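Local coordinates for protein 6-phosphogluconate dehydrogenase, NAD-binding (Geobacter metallireducens, PDB 3PEF) that reduces succinic semialdehyde to gamma-hydroxybutyrate, probably with NADPH as hydride donor, as a member of the beta-hydroxyacid dehydrogenase family, at residues F4-L9 against A15-L20; G113-E118 against Y144-P149; A183-G188 against P214-K219; G274-D277 against F282-Y285. The protein carries 2 engineered substitutions. All coordinates share one frame; numbering follows the deposited sequence.

Interaction 1: residues F4-L9 against A15-L20. With NAP (NADP nicotinamide-adenine-dinucleotide phosphate), chain I.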
loop_
_atom_site.group_PDB
_atom_site.type_symbol
_atom_site.label_atom_id
_atom_site.label_comp_id
_atom_site.label_asym_id
_atom_site.label_seq_id
_atom_site.Cartn_x
_atom_site.Cartn_y
_atom_site.Cartn_z
ATOM N N PHE A 4 -14.481 43.881 -6.646
ATOM C CA PHE A 4 -13.887 42.700 -6.002
ATOM C C PHE A 4 -12.362 42.768 -5.920
ATOM O O PHE A 4 -11.708 43.273 -6.833
ATOM C CB PHE A 4 -14.232 41.411 -6.764
ATOM C CG PHE A 4 -15.694 41.064 -6.769
ATOM C CD1 PHE A 4 -16.345 40.731 -5.588
ATOM C CD2 PHE A 4 -16.404 41.018 -7.958
ATOM C CE1 PHE A 4 -17.693 40.380 -5.586
ATOM C CE2 PHE A 4 -17.768 40.669 -7.969
ATOM C CZ PHE A 4 -18.405 40.361 -6.785
ATOM N N GLY A 5 -11.804 42.232 -4.838
ATOM C CA GLY A 5 -10.370 41.998 -4.748
ATOM C C GLY A 5 -10.032 40.585 -5.214
ATOM O O GLY A 5 -10.850 39.672 -5.082
ATOM N N PHE A 6 -8.840 40.386 -5.773
ATOM C CA PHE A 6 -8.410 39.027 -6.092
ATOM C C PHE A 6 -6.922 38.823 -5.822
ATOM O O PHE A 6 -6.066 39.570 -6.299
ATOM C CB PHE A 6 -8.788 38.606 -7.521
ATOM C CG PHE A 6 -9.000 37.109 -7.681
ATOM C CD1 PHE A 6 -10.266 36.597 -7.966
ATOM C CD2 PHE A 6 -7.938 36.220 -7.547
ATOM C CE1 PHE A 6 -10.477 35.229 -8.114
ATOM C CE2 PHE A 6 -8.135 34.845 -7.673
ATOM C CZ PHE A 6 -9.403 34.341 -7.968
ATOM N N ILE A 7 -6.638 37.780 -5.057
ATOM C CA ILE A 7 -5.306 37.476 -4.585
ATOM C C ILE A 7 -4.917 36.088 -5.050
ATOM O O ILE A 7 -5.593 35.112 -4.739
ATOM C CB ILE A 7 -5.281 37.516 -3.045
ATOM C CG1 ILE A 7 -5.279 38.979 -2.576
ATOM C CG2 ILE A 7 -4.096 36.735 -2.503
ATOM C CD1 ILE A 7 -5.451 39.161 -1.100
ATOM N N GLY A 8 -3.821 35.992 -5.788
ATOM C CA GLY A 8 -3.371 34.700 -6.271
ATOM C C GLY A 8 -3.765 34.529 -7.720
ATOM O O GLY A 8 -4.917 34.248 -8.037
ATOM N N LEU A 9 -2.805 34.712 -8.614
ATOM C CA LEU A 9 -3.130 34.706 -10.031
ATOM C C LEU A 9 -2.436 33.552 -10.739
ATOM O O LEU A 9 -1.824 33.723 -11.803
ATOM C CB LEU A 9 -2.764 36.050 -10.665
ATOM C CG LEU A 9 -3.393 37.280 -9.990
ATOM C CD1 LEU A 9 -2.886 38.583 -10.627
ATOM C CD2 LEU A 9 -4.921 37.202 -10.058
ATOM N N ALA A 15 -7.573 32.859 -14.311
ATOM C CA ALA A 15 -8.759 32.558 -15.094
ATOM C C ALA A 15 -10.021 33.021 -14.382
ATOM O O ALA A 15 -10.935 33.582 -15.010
ATOM C CB ALA A 15 -8.833 31.063 -15.417
ATOM N N MET A 16 -10.094 32.775 -13.079
ATOM C CA MET A 16 -11.244 33.231 -12.303
ATOM C C MET A 16 -11.358 34.765 -12.299
ATOM O O MET A 16 -12.437 35.321 -12.513
ATOM C CB MET A 16 -11.173 32.674 -10.881
ATOM C CG MET A 16 -11.247 31.145 -10.860
ATOM S SD MET A 16 -10.592 30.438 -9.338
ATOM C CE MET A 16 -12.002 30.670 -8.262
ATOM N N ALA A 17 -10.237 35.450 -12.088
ATOM C CA ALA A 17 -10.234 36.913 -12.037
ATOM C C ALA A 17 -10.640 37.540 -13.377
ATOM O O ALA A 17 -11.329 38.569 -13.410
ATOM C CB ALA A 17 -8.850 37.436 -11.581
ATOM N N LYS A 18 -10.212 36.912 -14.473
ATOM C CA LYS A 18 -10.530 37.370 -15.829
ATOM C C LYS A 18 -12.022 37.343 -16.056
ATOM O O LYS A 18 -12.571 38.221 -16.726
ATOM C CB LYS A 18 -9.891 36.447 -16.864
ATOM C CG LYS A 18 -9.123 37.144 -17.964
ATOM C CD LYS A 18 -7.642 36.782 -17.892
ATOM C CE LYS A 18 -7.283 35.699 -18.900
ATOM N NZ LYS A 18 -5.889 35.187 -18.716
ATOM N N ASN A 19 -12.666 36.298 -15.537
ATOM C CA ASN A 19 -14.122 36.172 -15.612
ATOM C C ASN A 19 -14.829 37.311 -14.864
ATOM O O ASN A 19 -15.816 37.861 -15.347
ATOM C CB ASN A 19 -14.579 34.777 -15.148
ATOM C CG ASN A 19 -14.370 33.715 -16.227
ATOM O OD1 ASN A 19 -14.259 34.048 -17.403
ATOM N ND2 ASN A 19 -14.313 32.438 -15.832
ATOM N N LEU A 20 -14.306 37.696 -13.705
ATOM C CA LEU A 20 -14.860 38.848 -13.005
ATOM C C LEU A 20 -14.636 40.111 -13.838
ATOM O O LEU A 20 -15.538 40.920 -14.006
ATOM C CB LEU A 20 -14.241 39.006 -11.605
ATOM C CG LEU A 20 -14.479 37.878 -10.590
ATOM C CD1 LEU A 20 -13.741 38.146 -9.276
ATOM C CD2 LEU A 20 -15.964 37.671 -10.327
HETATM P PA NAP I . -0.699 27.526 -9.427
HETATM O O1A NAP I . 0.588 26.866 -9.114
HETATM O O2A NAP I . -0.884 27.902 -10.841
HETATM O O5B NAP I . -0.888 28.826 -8.511
HETATM C C5B NAP I . -0.443 28.836 -7.181
HETATM C C4B NAP I . -0.630 30.253 -6.671
HETATM O O4B NAP I . -0.230 30.295 -5.317
HETATM C C3B NAP I . 0.264 31.236 -7.421
HETATM O O3B NAP I . -0.471 32.435 -7.505
HETATM C C2B NAP I . 1.425 31.421 -6.466
HETATM O O2B NAP I . 2.103 32.645 -6.582
HETATM C C1B NAP I . 0.679 31.355 -5.146
HETATM N N9A NAP I . 1.603 31.122 -4.027
HETATM C C8A NAP I . 2.290 29.963 -3.762
HETATM N N7A NAP I . 3.041 30.161 -2.654
HETATM C C5A NAP I . 2.851 31.425 -2.225
HETATM C C6A NAP I . 3.361 32.118 -1.140
HETATM N N6A NAP I . 4.216 31.525 -0.318
HETATM N N1A NAP I . 2.988 33.420 -0.941
HETATM C C2A NAP I . 2.096 34.028 -1.807
HETATM N N3A NAP I . 1.582 33.327 -2.882
HETATM C C4A NAP I . 1.951 32.044 -3.079
HETATM O O3 NAP I . -1.840 26.508 -8.989
HETATM P PN NAP I . -3.414 26.593 -9.142
HETATM O O1N NAP I . -3.900 25.386 -9.829
HETATM O O2N NAP I . -3.833 27.917 -9.646
HETATM O O5D NAP I . -3.684 26.455 -7.560
HETATM C C5D NAP I . -4.422 27.368 -6.793
HETATM C C4D NAP I . -5.264 26.542 -5.822
HETATM O O4D NAP I . -6.363 25.940 -6.462
HETATM C C3D NAP I . -4.487 25.376 -5.246
HETATM O O3D NAP I . -4.902 25.281 -3.901
HETATM C C2D NAP I . -4.946 24.173 -6.056
HETATM O O2D NAP I . -4.834 22.999 -5.300
HETATM C C1D NAP I . -6.394 24.540 -6.262
HETATM N N1N NAP I . -7.111 23.936 -7.406
HETATM C C2N NAP I . -6.478 23.720 -8.595
HETATM C C3N NAP I . -7.180 23.201 -9.681
HETATM C C7N NAP I . -6.493 23.014 -11.000
HETATM O O7N NAP I . -7.060 22.103 -11.876
HETATM N N7N NAP I . -5.368 23.666 -11.338
HETATM C C4N NAP I . -8.541 22.897 -9.563
HETATM C C5N NAP I . -9.182 23.151 -8.353
HETATM C C6N NAP I . -8.464 23.685 -7.282
HETATM P P2B NAP I . 3.267 32.865 -7.701
HETATM O O1X NAP I . 4.098 34.036 -7.196
HETATM O O2X NAP I . 4.081 31.615 -7.796
HETATM O O3X NAP I . 2.639 33.157 -9.035
#

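Interaction 2: residues G113-E118 against Y144-P149. With EDO (1,2-ethanediol), chain N.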
loop_
_atom_site.group_PDB
_atom_site.type_symbol
_atom_site.label_atom_id
_atom_site.label_comp_id
_atom_site.label_asym_id
_atom_site.label_seq_id
_atom_site.Cartn_x
_atom_site.Cartn_y
_atom_site.Cartn_z
ATOM N N GLY A 113 -12.197 42.226 12.816
ATOM C CA GLY A 113 -13.442 42.893 12.468
ATOM C C GLY A 113 -13.886 42.676 11.030
ATOM O O GLY A 113 -14.779 43.366 10.545
ATOM N N GLY A 114 -13.262 41.725 10.341
ATOM C CA GLY A 114 -13.683 41.364 8.997
ATOM C C GLY A 114 -14.548 40.110 9.004
ATOM O O GLY A 114 -14.828 39.547 10.063
ATOM N N ARG A 115 -14.974 39.667 7.826
ATOM C CA ARG A 115 -15.782 38.452 7.721
ATOM C C ARG A 115 -15.069 37.422 6.849
ATOM O O ARG A 115 -14.306 37.787 5.952
ATOM C CB ARG A 115 -17.179 38.783 7.184
ATOM C CG ARG A 115 -18.032 39.613 8.184
ATOM C CD ARG A 115 -19.342 40.104 7.569
ATOM N NE ARG A 115 -19.090 40.820 6.320
ATOM C CZ ARG A 115 -19.917 40.830 5.279
ATOM N NH1 ARG A 115 -21.062 40.167 5.336
ATOM N NH2 ARG A 115 -19.595 41.501 4.179
ATOM N N PHE A 116 -15.300 36.136 7.114
ATOM C CA PHE A 116 -14.570 35.099 6.390
ATOM C C PHE A 116 -15.421 33.940 5.878
ATOM O O PHE A 116 -16.332 33.483 6.565
ATOM C CB PHE A 116 -13.441 34.542 7.248
ATOM C CG PHE A 116 -12.658 33.467 6.571
ATOM C CD1 PHE A 116 -11.671 33.787 5.659
ATOM C CD2 PHE A 116 -12.925 32.131 6.823
ATOM C CE1 PHE A 116 -10.955 32.791 5.024
ATOM C CE2 PHE A 116 -12.208 31.137 6.203
ATOM C CZ PHE A 116 -11.218 31.467 5.303
ATOM N N LEU A 117 -15.086 33.468 4.675
ATOM C CA LEU A 117 -15.786 32.377 3.991
ATOM C C LEU A 117 -14.694 31.559 3.320
ATOM O O LEU A 117 -13.836 32.122 2.648
ATOM C CB LEU A 117 -16.675 32.958 2.882
ATOM C CG LEU A 117 -18.090 32.527 2.425
ATOM C CD1 LEU A 117 -18.209 32.531 0.899
ATOM C CD2 LEU A 117 -18.649 31.226 3.019
ATOM N N GLU A 118 -14.693 30.247 3.487
ATOM C CA GLU A 118 -13.822 29.434 2.637
ATOM C C GLU A 118 -14.664 28.988 1.473
ATOM O O GLU A 118 -15.842 28.717 1.651
ATOM C CB GLU A 118 -13.278 28.212 3.369
ATOM C CG GLU A 118 -14.336 27.194 3.749
ATOM C CD GLU A 118 -13.733 25.961 4.401
ATOM O OE1 GLU A 118 -14.494 25.125 4.925
ATOM O OE2 GLU A 118 -12.493 25.821 4.393
ATOM N N TYR A 144 -21.401 34.968 2.189
ATOM C CA TYR A 144 -21.771 34.050 1.115
ATOM C C TYR A 144 -22.731 34.771 0.174
ATOM O O TYR A 144 -22.533 34.800 -1.038
ATOM C CB TYR A 144 -22.433 32.814 1.713
ATOM C CG TYR A 144 -22.952 31.797 0.723
ATOM C CD1 TYR A 144 -22.085 30.936 0.064
ATOM C CD2 TYR A 144 -24.321 31.663 0.485
ATOM C CE1 TYR A 144 -22.560 29.978 -0.837
ATOM C CE2 TYR A 144 -24.803 30.716 -0.405
ATOM C CZ TYR A 144 -23.915 29.871 -1.067
ATOM O OH TYR A 144 -24.383 28.920 -1.957
ATOM N N ASP A 145 -23.762 35.386 0.745
ATOM C CA ASP A 145 -24.778 36.040 -0.065
ATOM C C ASP A 145 -24.182 37.251 -0.798
ATOM O O ASP A 145 -24.494 37.514 -1.964
ATOM C CB ASP A 145 -25.989 36.428 0.799
ATOM C CG ASP A 145 -26.808 35.214 1.246
ATOM O OD1 ASP A 145 -26.949 34.259 0.447
ATOM O OD2 ASP A 145 -27.318 35.215 2.390
ATOM N N GLU A 146 -23.295 37.966 -0.119
ATOM C CA GLU A 146 -22.648 39.125 -0.715
ATOM C C GLU A 146 -21.697 38.758 -1.861
ATOM O O GLU A 146 -21.588 39.497 -2.832
ATOM C CB GLU A 146 -21.918 39.948 0.350
ATOM C CG GLU A 146 -21.372 41.255 -0.175
ATOM C CD GLU A 146 -20.869 42.162 0.931
ATOM O OE1 GLU A 146 -20.109 43.108 0.620
ATOM O OE2 GLU A 146 -21.235 41.932 2.105
ATOM N N ALA A 147 -21.018 37.619 -1.755
ATOM C CA ALA A 147 -20.067 37.221 -2.785
ATOM C C ALA A 147 -20.749 36.535 -3.969
ATOM O O ALA A 147 -20.154 36.365 -5.029
ATOM C CB ALA A 147 -18.982 36.320 -2.195
ATOM N N MET A 148 -22.005 36.148 -3.784
ATOM C CA MET A 148 -22.723 35.380 -4.800
ATOM C C MET A 148 -22.621 35.930 -6.228
ATOM O O MET A 148 -22.465 35.165 -7.169
ATOM C CB MET A 148 -24.196 35.205 -4.409
ATOM C CG MET A 148 -24.925 34.163 -5.253
ATOM S SD MET A 148 -24.141 32.531 -5.182
ATOM C CE MET A 148 -24.567 32.021 -3.521
ATOM N N PRO A 149 -22.716 37.257 -6.402
ATOM C CA PRO A 149 -22.670 37.768 -7.780
ATOM C C PRO A 149 -21.339 37.458 -8.439
ATOM O O PRO A 149 -21.272 37.289 -9.659
ATOM C CB PRO A 149 -22.824 39.284 -7.604
ATOM C CG PRO A 149 -23.531 39.442 -6.311
ATOM C CD PRO A 149 -23.016 38.323 -5.431
HETATM C C1 EDO N . -15.929 32.418 9.803
HETATM O O1 EDO N . -16.490 33.661 9.378
HETATM C C2 EDO N . -14.744 32.643 10.735
HETATM O O2 EDO N . -14.368 31.371 11.275
HETATM O O HOH W 1 -18.189 43.782 2.364
#

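Interaction 3: residues A183-G188 against P214-K219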
loop_
_atom_site.group_PDB
_atom_site.type_symbol
_atom_site.label_atom_id
_atom_site.label_comp_id
_atom_site.label_asym_id
_atom_site.label_seq_id
_atom_site.Cartn_x
_atom_site.Cartn_y
_atom_site.Cartn_z
ATOM N N ALA A 183 -4.593 7.325 -10.283
ATOM C CA ALA A 183 -3.542 6.338 -10.055
ATOM C C ALA A 183 -3.965 4.961 -10.585
ATOM O O ALA A 183 -3.190 4.279 -11.262
ATOM C CB ALA A 183 -3.190 6.260 -8.574
ATOM N N CYS A 184 -5.201 4.567 -10.297
ATOM C CA CYS A 184 -5.681 3.264 -10.731
ATOM C C CYS A 184 -5.806 3.207 -12.251
ATOM O O CYS A 184 -5.424 2.227 -12.870
ATOM C CB CYS A 184 -7.027 2.944 -10.073
ATOM S SG CYS A 184 -6.851 2.640 -8.308
ATOM N N PHE A 185 -6.356 4.272 -12.831
ATOM C CA PHE A 185 -6.575 4.384 -14.266
ATOM C C PHE A 185 -5.240 4.215 -14.999
ATOM O O PHE A 185 -5.140 3.460 -15.962
ATOM C CB PHE A 185 -7.194 5.762 -14.540
ATOM C CG PHE A 185 -7.464 6.071 -16.002
ATOM C CD1 PHE A 185 -8.272 5.246 -16.775
ATOM C CD2 PHE A 185 -6.964 7.241 -16.573
ATOM C CE1 PHE A 185 -8.552 5.558 -18.106
ATOM C CE2 PHE A 185 -7.229 7.568 -17.917
ATOM C CZ PHE A 185 -8.021 6.725 -18.683
ATOM N N CYS A 186 -4.210 4.906 -14.518
ATOM C CA CYS A 186 -2.892 4.831 -15.126
ATOM C C CYS A 186 -2.258 3.446 -14.983
ATOM O O CYS A 186 -1.657 2.946 -15.922
ATOM C CB CYS A 186 -1.976 5.919 -14.564
ATOM S SG CYS A 186 -2.485 7.592 -15.053
ATOM N N GLU A 187 -2.397 2.826 -13.813
ATOM C CA GLU A 187 -1.934 1.463 -13.642
ATOM C C GLU A 187 -2.594 0.555 -14.678
ATOM O O GLU A 187 -1.955 -0.333 -15.210
ATOM C CB GLU A 187 -2.191 0.954 -12.214
ATOM C CG GLU A 187 -1.141 1.406 -11.233
ATOM C CD GLU A 187 -1.309 0.819 -9.841
ATOM O OE1 GLU A 187 -2.155 -0.090 -9.650
ATOM O OE2 GLU A 187 -0.575 1.277 -8.931
ATOM N N GLY A 188 -3.872 0.786 -14.966
ATOM C CA GLY A 188 -4.583 -0.021 -15.946
ATOM C C GLY A 188 -4.117 0.178 -17.385
ATOM O O GLY A 188 -3.928 -0.778 -18.137
ATOM N N PRO A 214 -15.925 11.916 -17.674
ATOM C CA PRO A 214 -15.217 12.967 -18.418
ATOM C C PRO A 214 -13.711 13.001 -18.126
ATOM O O PRO A 214 -12.934 13.205 -19.059
ATOM C CB PRO A 214 -15.891 14.258 -17.935
ATOM C CG PRO A 214 -17.262 13.810 -17.483
ATOM C CD PRO A 214 -17.035 12.456 -16.871
ATOM N N MET A 215 -13.297 12.794 -16.877
ATOM C CA MET A 215 -11.853 12.776 -16.569
ATOM C C MET A 215 -11.097 11.691 -17.351
ATOM O O MET A 215 -10.081 11.983 -18.010
ATOM C CB MET A 215 -11.586 12.631 -15.069
ATOM C CG MET A 215 -10.089 12.748 -14.707
ATOM S SD MET A 215 -9.761 12.495 -12.940
ATOM C CE MET A 215 -10.002 10.726 -12.802
ATOM N N PHE A 216 -11.580 10.450 -17.294
ATOM C CA PHE A 216 -10.902 9.365 -18.003
ATOM C C PHE A 216 -10.896 9.693 -19.489
ATOM O O PHE A 216 -9.915 9.445 -20.187
ATOM C CB PHE A 216 -11.579 7.996 -17.792
ATOM C CG PHE A 216 -11.274 7.340 -16.458
ATOM C CD1 PHE A 216 -11.741 6.052 -16.190
ATOM C CD2 PHE A 216 -10.538 8.008 -15.470
ATOM C CE1 PHE A 216 -11.482 5.428 -14.955
ATOM C CE2 PHE A 216 -10.259 7.396 -14.241
ATOM C CZ PHE A 216 -10.733 6.097 -13.986
ATOM N N ALA A 217 -11.998 10.245 -19.972
ATOM C CA ALA A 217 -12.127 10.484 -21.401
ATOM C C ALA A 217 -11.119 11.542 -21.854
ATOM O O ALA A 217 -10.417 11.355 -22.846
ATOM C CB ALA A 217 -13.564 10.893 -21.752
ATOM N N LEU A 218 -11.049 12.648 -21.118
ATOM C CA LEU A 218 -10.086 13.708 -21.419
ATOM C C LEU A 218 -8.631 13.272 -21.192
ATOM O O LEU A 218 -7.790 13.397 -22.083
ATOM C CB LEU A 218 -10.384 14.974 -20.598
ATOM C CG LEU A 218 -9.319 16.069 -20.748
ATOM C CD1 LEU A 218 -9.321 16.626 -22.181
ATOM C CD2 LEU A 218 -9.527 17.177 -19.729
ATOM N N LYS A 219 -8.329 12.762 -20.000
ATOM C CA LYS A 219 -6.952 12.412 -19.659
ATOM C C LYS A 219 -6.425 11.213 -20.452
ATOM O O LYS A 219 -5.231 11.152 -20.792
ATOM C CB LYS A 219 -6.814 12.160 -18.147
ATOM C CG LYS A 219 -7.237 13.352 -17.284
ATOM C CD LYS A 219 -6.339 14.592 -17.506
ATOM C CE LYS A 219 -6.710 15.676 -16.480
ATOM N NZ LYS A 219 -6.010 17.004 -16.654
#

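Interaction 4: residues G274-D277 against F282-Y285. Engineered in segment 282-285: Tyr-285 (natural residue Ile).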
loop_
_atom_site.group_PDB
_atom_site.type_symbol
_atom_site.label_atom_id
_atom_site.label_comp_id
_atom_site.label_asym_id
_atom_site.label_seq_id
_atom_site.Cartn_x
_atom_site.Cartn_y
_atom_site.Cartn_z
ATOM N N GLY A 274 6.439 17.300 -11.184
ATOM C CA GLY A 274 5.643 18.121 -10.281
ATOM C C GLY A 274 4.873 19.268 -10.915
ATOM O O GLY A 274 3.788 19.637 -10.442
ATOM N N ASP A 275 5.432 19.839 -11.980
ATOM C CA ASP A 275 4.825 20.989 -12.646
ATOM C C ASP A 275 4.063 20.601 -13.923
ATOM O O ASP A 275 3.501 21.460 -14.595
ATOM C CB ASP A 275 5.889 22.051 -12.998
ATOM C CG ASP A 275 6.269 22.936 -11.809
ATOM O OD1 ASP A 275 5.497 23.026 -10.830
ATOM O OD2 ASP A 275 7.349 23.557 -11.860
ATOM N N GLU A 276 4.043 19.321 -14.267
ATOM C CA GLU A 276 3.200 18.877 -15.380
ATOM C C GLU A 276 1.802 18.522 -14.853
ATOM O O GLU A 276 1.549 18.620 -13.642
ATOM C CB GLU A 276 3.845 17.684 -16.088
ATOM C CG GLU A 276 5.215 18.039 -16.689
ATOM C CD GLU A 276 5.932 16.836 -17.265
ATOM O OE1 GLU A 276 5.404 15.721 -17.117
ATOM O OE2 GLU A 276 7.024 17.003 -17.860
ATOM N N ASP A 277 0.891 18.127 -15.742
ATOM C CA ASP A 277 -0.440 17.718 -15.294
ATOM C C ASP A 277 -0.365 16.525 -14.353
ATOM O O ASP A 277 0.542 15.697 -14.469
ATOM C CB ASP A 277 -1.322 17.329 -16.473
ATOM C CG ASP A 277 -2.781 17.247 -16.083
ATOM O OD1 ASP A 277 -3.319 18.271 -15.604
ATOM O OD2 ASP A 277 -3.376 16.160 -16.226
ATOM N N PHE A 282 1.281 8.821 -14.904
ATOM C CA PHE A 282 1.397 7.708 -15.851
ATOM C C PHE A 282 2.840 7.384 -16.240
ATOM O O PHE A 282 3.177 6.224 -16.500
ATOM C CB PHE A 282 0.610 7.993 -17.130
ATOM C CG PHE A 282 0.790 6.942 -18.196
ATOM C CD1 PHE A 282 0.050 5.759 -18.161
ATOM C CD2 PHE A 282 1.689 7.132 -19.237
ATOM C CE1 PHE A 282 0.205 4.781 -19.150
ATOM C CE2 PHE A 282 1.849 6.160 -20.231
ATOM C CZ PHE A 282 1.106 4.984 -20.187
ATOM N N LYS A 283 3.683 8.410 -16.306
ATOM C CA LYS A 283 5.056 8.236 -16.785
ATOM C C LYS A 283 5.955 7.494 -15.803
ATOM O O LYS A 283 6.992 6.960 -16.189
ATOM C CB LYS A 283 5.676 9.585 -17.193
ATOM C CG LYS A 283 5.112 10.119 -18.495
ATOM C CD LYS A 283 5.914 11.312 -19.017
ATOM C CE LYS A 283 5.648 12.580 -18.214
ATOM N NZ LYS A 283 6.623 13.651 -18.573
ATOM N N THR A 284 5.553 7.451 -14.535
ATOM C CA THR A 284 6.276 6.659 -13.553
ATOM C C THR A 284 5.944 5.171 -13.707
ATOM O O THR A 284 6.642 4.320 -13.159
ATOM C CB THR A 284 5.912 7.083 -12.119
ATOM O OG1 THR A 284 4.548 6.729 -11.850
ATOM C CG2 THR A 284 6.080 8.579 -11.941
ATOM N N TYR A 285 4.874 4.858 -14.436
ATOM C CA TYR A 285 4.432 3.462 -14.569
ATOM C C TYR A 285 5.054 2.755 -15.767
ATOM O O TYR A 285 4.865 1.550 -15.954
ATOM C CB TYR A 285 2.908 3.362 -14.664
ATOM C CG TYR A 285 2.176 3.563 -13.356
ATOM C CD1 TYR A 285 2.527 2.841 -12.220
ATOM C CD2 TYR A 285 1.123 4.461 -13.262
ATOM C CE1 TYR A 285 1.854 3.021 -11.020
ATOM C CE2 TYR A 285 0.441 4.648 -12.076
ATOM C CZ TYR A 285 0.809 3.929 -10.955
ATOM O OH TYR A 285 0.120 4.117 -9.768
#

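Interaction 1: residues F4-L9 against A15-L20
Phe-6 turns one face of its ring onto the methyl group of Ala-17. Its CG is anti to the backbone N (chi1 -152°), which puts the ring there. The CB of Ala-17 stands 4.1 Å from the centroid of the Phe-6 ring and 21° off the ring normal. This is a CH-pi contact, displaced toward the rim. Two longer side chains of the helix meet the same ring. Leu-20 comes in at the edge, near the ring plane, with its CD1 4.0 Å from CD1 of Phe-6. Met-16 approaches obliquely, its CB 3.8 Å from CZ of Phe-6. Both cross the Phe-6 side chain at about a right angle. The contact joins the first strand and helix of the Rossmann beta-alpha-beta unit made by strand 3-7, helix 11-22 and strand 26-30. The axes of strand 4-7 and helix 15-20 run nearly antiparallel, at 164°, and approach to 9.5 Å. Gly-8 opens the probable GxGxxG turn between them, and with Leu-9 it lines the NADP pocket. The backbone N of Leu-9 is hydrogen-bonded to OD1 of Asn-31, a residue that binds NADP. The Leu-9 side chain does not start toward the helix, but its CD2 lies 4.2 Å from CB of Ala-17. At the other end, CD2 of Leu-20 meets the Phe-4 ring obliquely, 4.1 Å from CD2 of Phe-4. Phe-62 of strand 60-63 touches both Phe-4 and Leu-20.

Interaction 2: residues G113-E118 against Y144-P149
Arg-115 reaches Glu-146 with a bent chain, and Glu-146 answers with an extended one. In Arg-115 the first bond already faces the helix, and the bend at chi3 (-53°) helps place NH2 beside Glu-146. In Glu-146 the CG is anti to the backbone N, and the chain stays straight beyond it. The two side chains cross at about a right angle. Arg-115 NH2 donates to Glu-146 OE2 over 2.7 Å, in a nearly straight bond of 166°. OE2 of Glu-146 lies in the plane of the guanidinium, at its edge. NH2 of Arg-115, however, stands 43° above the carboxylate plane. A water donates to OE1 of Glu-146 at 2.7 Å and weakly accepts from NH2 of Arg-115. Deeper in, CD1 of Leu-117 packs 3.9 Å from CA of Tyr-144 and sits at the edge of the Tyr-144 ring. The strand thus meets the helix with an apolar residue inside and a charged one nearer the surface. The contact packs helix 141-154 on strand 115-122 of the Rossmann-type sheet, away from the NADP pocket. The NE of Arg-115 is held by the carbonyl O of Gly-88, which helps fix the turn of the guanidinium. One arginine nitrogen grips one carboxylate oxygen, and the water serves the other oxygen. The salt bridge is therefore monodentate, and each group probably favours the charged form of its partner.

Interaction 3: residues A183-G188 against P214-K219
Helical segments 183-188 and 214-219 come closest at Phe-185 and Phe-216, whose CA atoms are 7.6 Å apart. The two phenylalanines carry nearly all of the contact. Their rings form a face-to-face stack, with centroids 3.9 Å apart and planes at 9°. The stack is offset: CD2 of Phe-216 lies over the centre of the Phe-185 ring, and CD1 of Phe-185 lies over the centre of the Phe-216 ring. The two side chains enter the stack from opposite ends and run antiparallel alongside each other. Each ring therefore overlaps the root of the other side chain. CB of Phe-185 is 3.5 Å from CE2 of Phe-216. Over the same face of Phe-185 that the stack uses, CB of Phe-216 makes a CH-pi contact, 4.2 Å from the ring centroid and 25° off its normal. The CG of Phe-185 is anti to the backbone N (chi1 179°), and its ring reaches across to the second helix. Phe-216 takes the other course, with CG beside the backbone N, and lays its ring flat against that of Phe-185. Helix 199-208 packs on the pair through Leu-203 and Ile-206. Met-181 of the second subunit also touches Phe-216, and Glu-187 is hydrogen-bonded to Ser-258 and Ala-257 of that subunit. The stack is buried, and Phe-216 also takes part in the subunit interface. The arrangement fits the all-helical C-terminal domain of beta-hydroxyacid dehydrogenases, where the long helix 166-194 leads from the Rossmann domain into a bundle that takes part in subunit association.

Interaction 4: residues G274-D277 against F282-Y285
The loop that follows helix 256-270 is tied to itself by a salt bridge between Glu-276 and Lys-283. NZ of Lys-283 donates to OE1 of Glu-276 over 2.8 Å. OE1 accepts with its syn lone pair, on the side of OE2. OE2 of Glu-276 is further off, 3.5 Å from NZ of Lys-283. The two side chains cross at about a right angle. Glu-276 is extended beyond CG, while the lysine chain is bent at chi3 (-74°). The CA atoms of Glu-276 and Lys-283 are 10.9 Å apart, a gap that the two long side chains span. The ammonium group has a second partner in the ring of Phe-273, a cation-pi contact. The charge of Lys-283 is thus probably shared between the carboxylate and the ring. Both ends of the bridge are partly exposed, and its side chains rest on Phe-228. The next residue, Asp-277, is buried and accepts from the backbone N of Ala-231, a residue that binds NADP. In segment 282-285, Phe-282 and the engineered Tyr-285 lie against helix 166-194, and Thr-284 touches Ala-268 of helix 256-270.

In the fold
Along the chain the four contacts come in series. Interactions 1 and 2 lie in the N-terminal NAD-binding domain and reach the same mixed sheet, with centres about 15 Å apart. Interactions 3 and 4 lie in the C-terminal helical domain, with centres about 13 Å apart. This pair touches directly. Lys-219 NZ bridges to Asp-277 OD2 at 2.8 Å, and the hydroxyl of engineered Tyr-285 probably bonds to Glu-187. Interactions 2 and 3 are about 36 Å apart, centre to centre, on opposite sides of the chain's centre. The NADP pocket, with residues between 8 and 239, draws on both domains. The cofactor thus sits between the Rossmann sheet and the helical domain, which helix 166-194 links.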